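Local coordinates for probable aromatic acid decarboxylase (Escherichia coli, PDB 1SBZ), which probably acts as a flavin prenyltransferase, making the prenylated FMN cofactor used by a partner phenolic acid decarboxylase, at residues S87-R95 / H130-S138. Residues are numbered along the deposited sequence; the frame is centred on the assembly and turned at random.
Sequences SMKTLAGIR and HLENMLALS. With FMN (flavin mononucleotide), chain H.
M88, a selenomethionine, crosses one face of the H130 imidazole at about a right angle. Its CG makes a CH-pi contact 3.6 Å from the ring centroid, and bends at chi2 and chi3, easy for an unbranched chain, bring SE over the same face, where polarisable selenium suits the pi cloud. H130 NE2 hydrogen-bonds to D108 of a neighbouring subunit, which probably helps to fix the ring's rotation. Further along, R95 swings its guanidinium across A136, whose CB stands 3.2 Å above the plane; a methyl is small enough to let the flat group settle on the helix. CG of R95 points away from its own backbone N (chi1 -172°), and NH2 reaches E132 of another subunit in a salt bridge.

Helices 88-96 and 128-139 follow strands 80-86 and 116-121 on one side of the parallel sheet of this Rossmann-like flavoprotein fold; the axes of segments 88-95 and 130-138 cross at 47°. Between the two contacts the packing is largely apolar: L91 CD2 meets L137 CD1 at 3.7 Å, the leucines running antiparallel alongside one another, and both rest on L119 of the sheet. I94 adds CG2 against L137 CD2, while the N133 side chain lies against A92 and R95.

Helix 88-96 turns its N-terminus, where the dipole would probably favour an anion, to the FMN phosphate. The small hydroxyls of S87, the N-cap that accepts from T90 N, and T90 both donate to O3P; K89 NZ brings positive charge to O2P, and M88 N holds flavin O2 nearly straight (172°).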
loop_
_atom_site.group_PDB
_atom_site.type_symbol
_atom_site.label_atom_id
_atom_site.label_comp_id
_atom_site.label_asym_id
_atom_site.label_seq_id
_atom_site.Cartn_x
_atom_site.Cartn_y
_atom_site.Cartn_z
ATOM N N SER D 87 0.116 -28.223 -3.102
ATOM C CA SER D 87 1.286 -27.962 -2.285
ATOM C C SER D 87 1.569 -26.462 -2.280
ATOM O O SER D 87 1.047 -25.716 -3.120
ATOM C CB SER D 87 2.487 -28.699 -2.869
ATOM O OG SER D 87 2.880 -28.076 -4.080
HETATM N N MSE D 88 2.427 -26.042 -1.356
HETATM C CA MSE D 88 2.828 -24.646 -1.225
HETATM C C MSE D 88 3.677 -24.185 -2.394
HETATM O O MSE D 88 3.578 -23.032 -2.816
HETATM C CB MSE D 88 3.557 -24.410 0.106
HETATM C CG MSE D 88 2.692 -24.673 1.342
HETATM SE SE MSE D 88 1.037 -23.607 1.424
HETATM C CE MSE D 88 -0.275 -24.891 0.638
ATOM N N LYS D 89 4.490 -25.092 -2.931
ATOM C CA LYS D 89 5.287 -24.798 -4.123
ATOM C C LYS D 89 4.380 -24.509 -5.328
ATOM O O LYS D 89 4.573 -23.525 -6.047
ATOM C CB LYS D 89 6.304 -25.936 -4.391
ATOM C CG LYS D 89 6.153 -26.741 -5.687
ATOM C CD LYS D 89 6.912 -26.111 -6.817
ATOM C CE LYS D 89 7.388 -27.133 -7.815
ATOM N NZ LYS D 89 6.376 -27.514 -8.836
ATOM N N THR D 90 3.386 -25.360 -5.545
ATOM C CA THR D 90 2.471 -25.168 -6.664
ATOM C C THR D 90 1.637 -23.899 -6.483
ATOM O O THR D 90 1.471 -23.121 -7.421
ATOM C CB THR D 90 1.595 -26.413 -6.860
ATOM O OG1 THR D 90 2.390 -27.447 -7.460
ATOM C CG2 THR D 90 0.513 -26.155 -7.892
ATOM N N LEU D 91 1.135 -23.700 -5.269
ATOM C CA LEU D 91 0.417 -22.477 -4.894
ATOM C C LEU D 91 1.251 -21.227 -5.211
ATOM O O LEU D 91 0.754 -20.278 -5.830
ATOM C CB LEU D 91 0.064 -22.532 -3.400
ATOM C CG LEU D 91 -0.786 -21.468 -2.681
ATOM C CD1 LEU D 91 -0.035 -20.201 -2.486
ATOM C CD2 LEU D 91 -2.091 -21.183 -3.375
ATOM N N ALA D 92 2.511 -21.245 -4.788
ATOM C CA ALA D 92 3.435 -20.138 -5.003
ATOM C C ALA D 92 3.706 -19.878 -6.480
ATOM O O ALA D 92 3.789 -18.730 -6.905
ATOM C CB ALA D 92 4.734 -20.391 -4.271
ATOM N N GLY D 93 3.833 -20.953 -7.255
ATOM C CA GLY D 93 4.039 -20.855 -8.693
ATOM C C GLY D 93 2.872 -20.200 -9.402
ATOM O O GLY D 93 3.072 -19.329 -10.259
ATOM N N ILE D 94 1.659 -20.618 -9.046
ATOM C CA ILE D 94 0.445 -20.062 -9.636
ATOM C C ILE D 94 0.293 -18.571 -9.313
ATOM O O ILE D 94 -0.004 -17.769 -10.206
ATOM C CB ILE D 94 -0.810 -20.885 -9.237
ATOM C CG1 ILE D 94 -0.689 -22.324 -9.780
ATOM C CG2 ILE D 94 -2.095 -20.225 -9.790
ATOM C CD1 ILE D 94 -1.628 -23.354 -9.098
ATOM N N ARG D 95 0.526 -18.206 -8.053
ATOM C CA ARG D 95 0.443 -16.805 -7.614
ATOM C C ARG D 95 1.447 -15.909 -8.339
ATOM O O ARG D 95 1.109 -14.799 -8.734
ATOM C CB ARG D 95 0.634 -16.702 -6.095
ATOM C CG ARG D 95 0.371 -15.303 -5.509
ATOM C CD ARG D 95 1.593 -14.371 -5.510
ATOM N NE ARG D 95 1.235 -12.985 -5.198
ATOM C CZ ARG D 95 0.676 -12.130 -6.056
ATOM N NH1 ARG D 95 0.387 -12.508 -7.302
ATOM N NH2 ARG D 95 0.393 -10.891 -5.665
ATOM N N HIS D 130 2.928 -18.518 2.753
ATOM C CA HIS D 130 1.762 -19.316 2.376
ATOM C C HIS D 130 0.513 -18.434 2.375
ATOM O O HIS D 130 -0.232 -18.414 1.409
ATOM C CB HIS D 130 1.574 -20.502 3.335
ATOM C CG HIS D 130 2.780 -21.387 3.457
ATOM N ND1 HIS D 130 3.058 -22.113 4.595
ATOM C CD2 HIS D 130 3.773 -21.671 2.577
ATOM C CE1 HIS D 130 4.175 -22.800 4.417
ATOM N NE2 HIS D 130 4.627 -22.553 3.197
ATOM N N LEU D 131 0.318 -17.687 3.462
ATOM C CA LEU D 131 -0.853 -16.841 3.610
ATOM C C LEU D 131 -0.924 -15.682 2.588
ATOM O O LEU D 131 -2.011 -15.354 2.105
ATOM C CB LEU D 131 -0.982 -16.374 5.073
ATOM C CG LEU D 131 -1.266 -17.555 6.021
ATOM C CD1 LEU D 131 -0.974 -17.218 7.480
ATOM C CD2 LEU D 131 -2.713 -18.033 5.846
ATOM N N GLU D 132 0.225 -15.080 2.270
ATOM C CA GLU D 132 0.314 -14.021 1.255
ATOM C C GLU D 132 -0.133 -14.537 -0.095
ATOM O O GLU D 132 -0.927 -13.897 -0.775
ATOM C CB GLU D 132 1.756 -13.547 1.071
ATOM C CG GLU D 132 2.239 -12.460 1.999
ATOM C CD GLU D 132 3.708 -12.130 1.761
ATOM O OE1 GLU D 132 4.105 -10.981 2.055
ATOM O OE2 GLU D 132 4.468 -13.022 1.290
ATOM N N ASN D 133 0.403 -15.695 -0.478
ATOM C CA ASN D 133 0.078 -16.318 -1.758
ATOM C C ASN D 133 -1.392 -16.712 -1.830
ATOM O O ASN D 133 -2.045 -16.484 -2.849
ATOM C CB ASN D 133 0.979 -17.530 -2.030
ATOM C CG ASN D 133 2.464 -17.157 -2.191
ATOM O OD1 ASN D 133 3.349 -18.009 -2.042
ATOM N ND2 ASN D 133 2.736 -15.897 -2.503
HETATM N N MSE D 134 -1.913 -17.289 -0.747
HETATM C CA MSE D 134 -3.332 -17.644 -0.681
HETATM C C MSE D 134 -4.247 -16.429 -0.812
HETATM O O MSE D 134 -5.272 -16.484 -1.494
HETATM C CB MSE D 134 -3.638 -18.382 0.618
HETATM C CG MSE D 134 -3.107 -19.801 0.606
HETATM SE SE MSE D 134 -3.226 -20.685 2.341
HETATM C CE MSE D 134 -5.000 -21.032 2.404
ATOM N N LEU D 135 -3.886 -15.340 -0.143
ATOM C CA LEU D 135 -4.681 -14.117 -0.205
ATOM C C LEU D 135 -4.661 -13.491 -1.611
ATOM O O LEU D 135 -5.694 -13.090 -2.132
ATOM C CB LEU D 135 -4.215 -13.105 0.862
ATOM C CG LEU D 135 -4.904 -11.729 0.871
ATOM C CD1 LEU D 135 -6.413 -11.821 1.118
ATOM C CD2 LEU D 135 -4.251 -10.812 1.909
ATOM N N ALA D 136 -3.482 -13.406 -2.215
ATOM C CA ALA D 136 -3.355 -12.793 -3.536
ATOM C C ALA D 136 -4.307 -13.457 -4.535
ATOM O O ALA D 136 -5.009 -12.776 -5.274
ATOM C CB ALA D 136 -1.917 -12.887 -4.020
ATOM N N LEU D 137 -4.327 -14.790 -4.525
ATOM C CA LEU D 137 -5.159 -15.585 -5.427
ATOM C C LEU D 137 -6.639 -15.535 -5.055
ATOM O O LEU D 137 -7.498 -15.497 -5.938
ATOM C CB LEU D 137 -4.654 -17.030 -5.484
ATOM C CG LEU D 137 -3.367 -17.276 -6.280
ATOM C CD1 LEU D 137 -2.863 -18.694 -6.042
ATOM C CD2 LEU D 137 -3.568 -17.013 -7.789
ATOM N N SER D 138 -6.929 -15.546 -3.752
ATOM C CA SER D 138 -8.298 -15.335 -3.247
ATOM C C SER D 138 -8.904 -14.037 -3.794
ATOM O O SER D 138 -10.051 -14.027 -4.255
ATOM C CB SER D 138 -8.305 -15.308 -1.709
ATOM O OG SER D 138 -9.622 -15.389 -1.190
HETATM N N1 FMN H . 4.581 -29.764 0.583
HETATM C C2 FMN H . 3.575 -28.941 1.036
HETATM O O2 FMN H . 3.559 -27.782 0.640
HETATM N N3 FMN H . 2.624 -29.421 1.915
HETATM C C4 FMN H . 2.680 -30.745 2.336
HETATM O O4 FMN H . 1.695 -31.226 2.905
HETATM C C4A FMN H . 3.708 -31.583 1.867
HETATM N N5 FMN H . 3.799 -32.909 2.259
HETATM C C5A FMN H . 4.821 -33.719 1.775
HETATM C C6 FMN H . 4.906 -35.058 2.168
HETATM C C7 FMN H . 5.932 -35.882 1.682
HETATM C C7M FMN H . 5.773 -37.374 1.824
HETATM C C8 FMN H . 6.881 -35.357 0.796
HETATM C C8M FMN H . 7.841 -36.251 0.048
HETATM C C9 FMN H . 6.792 -34.024 0.409
HETATM C C9A FMN H . 5.765 -33.202 0.889
HETATM N N10 FMN H . 5.687 -31.868 0.497
HETATM C C10 FMN H . 4.664 -31.072 0.987
HETATM C "C1'" FMN H . 6.841 -31.231 -0.230
HETATM C "C2'" FMN H . 6.516 -31.128 -1.717
HETATM O "O2'" FMN H . 6.217 -32.413 -2.220
HETATM C "C3'" FMN H . 7.643 -30.460 -2.513
HETATM O "O3'" FMN H . 7.686 -29.075 -2.201
HETATM C "C4'" FMN H . 7.524 -30.660 -4.029
HETATM O "O4'" FMN H . 8.500 -29.899 -4.717
HETATM C "C5'" FMN H . 6.155 -30.270 -4.575
HETATM O "O5'" FMN H . 6.188 -30.262 -5.992
HETATM P P FMN H . 4.790 -30.304 -6.794
HETATM O O1P FMN H . 4.203 -31.688 -6.606
HETATM O O2P FMN H . 5.097 -30.012 -8.232
HETATM O O3P FMN H . 3.858 -29.252 -6.224
#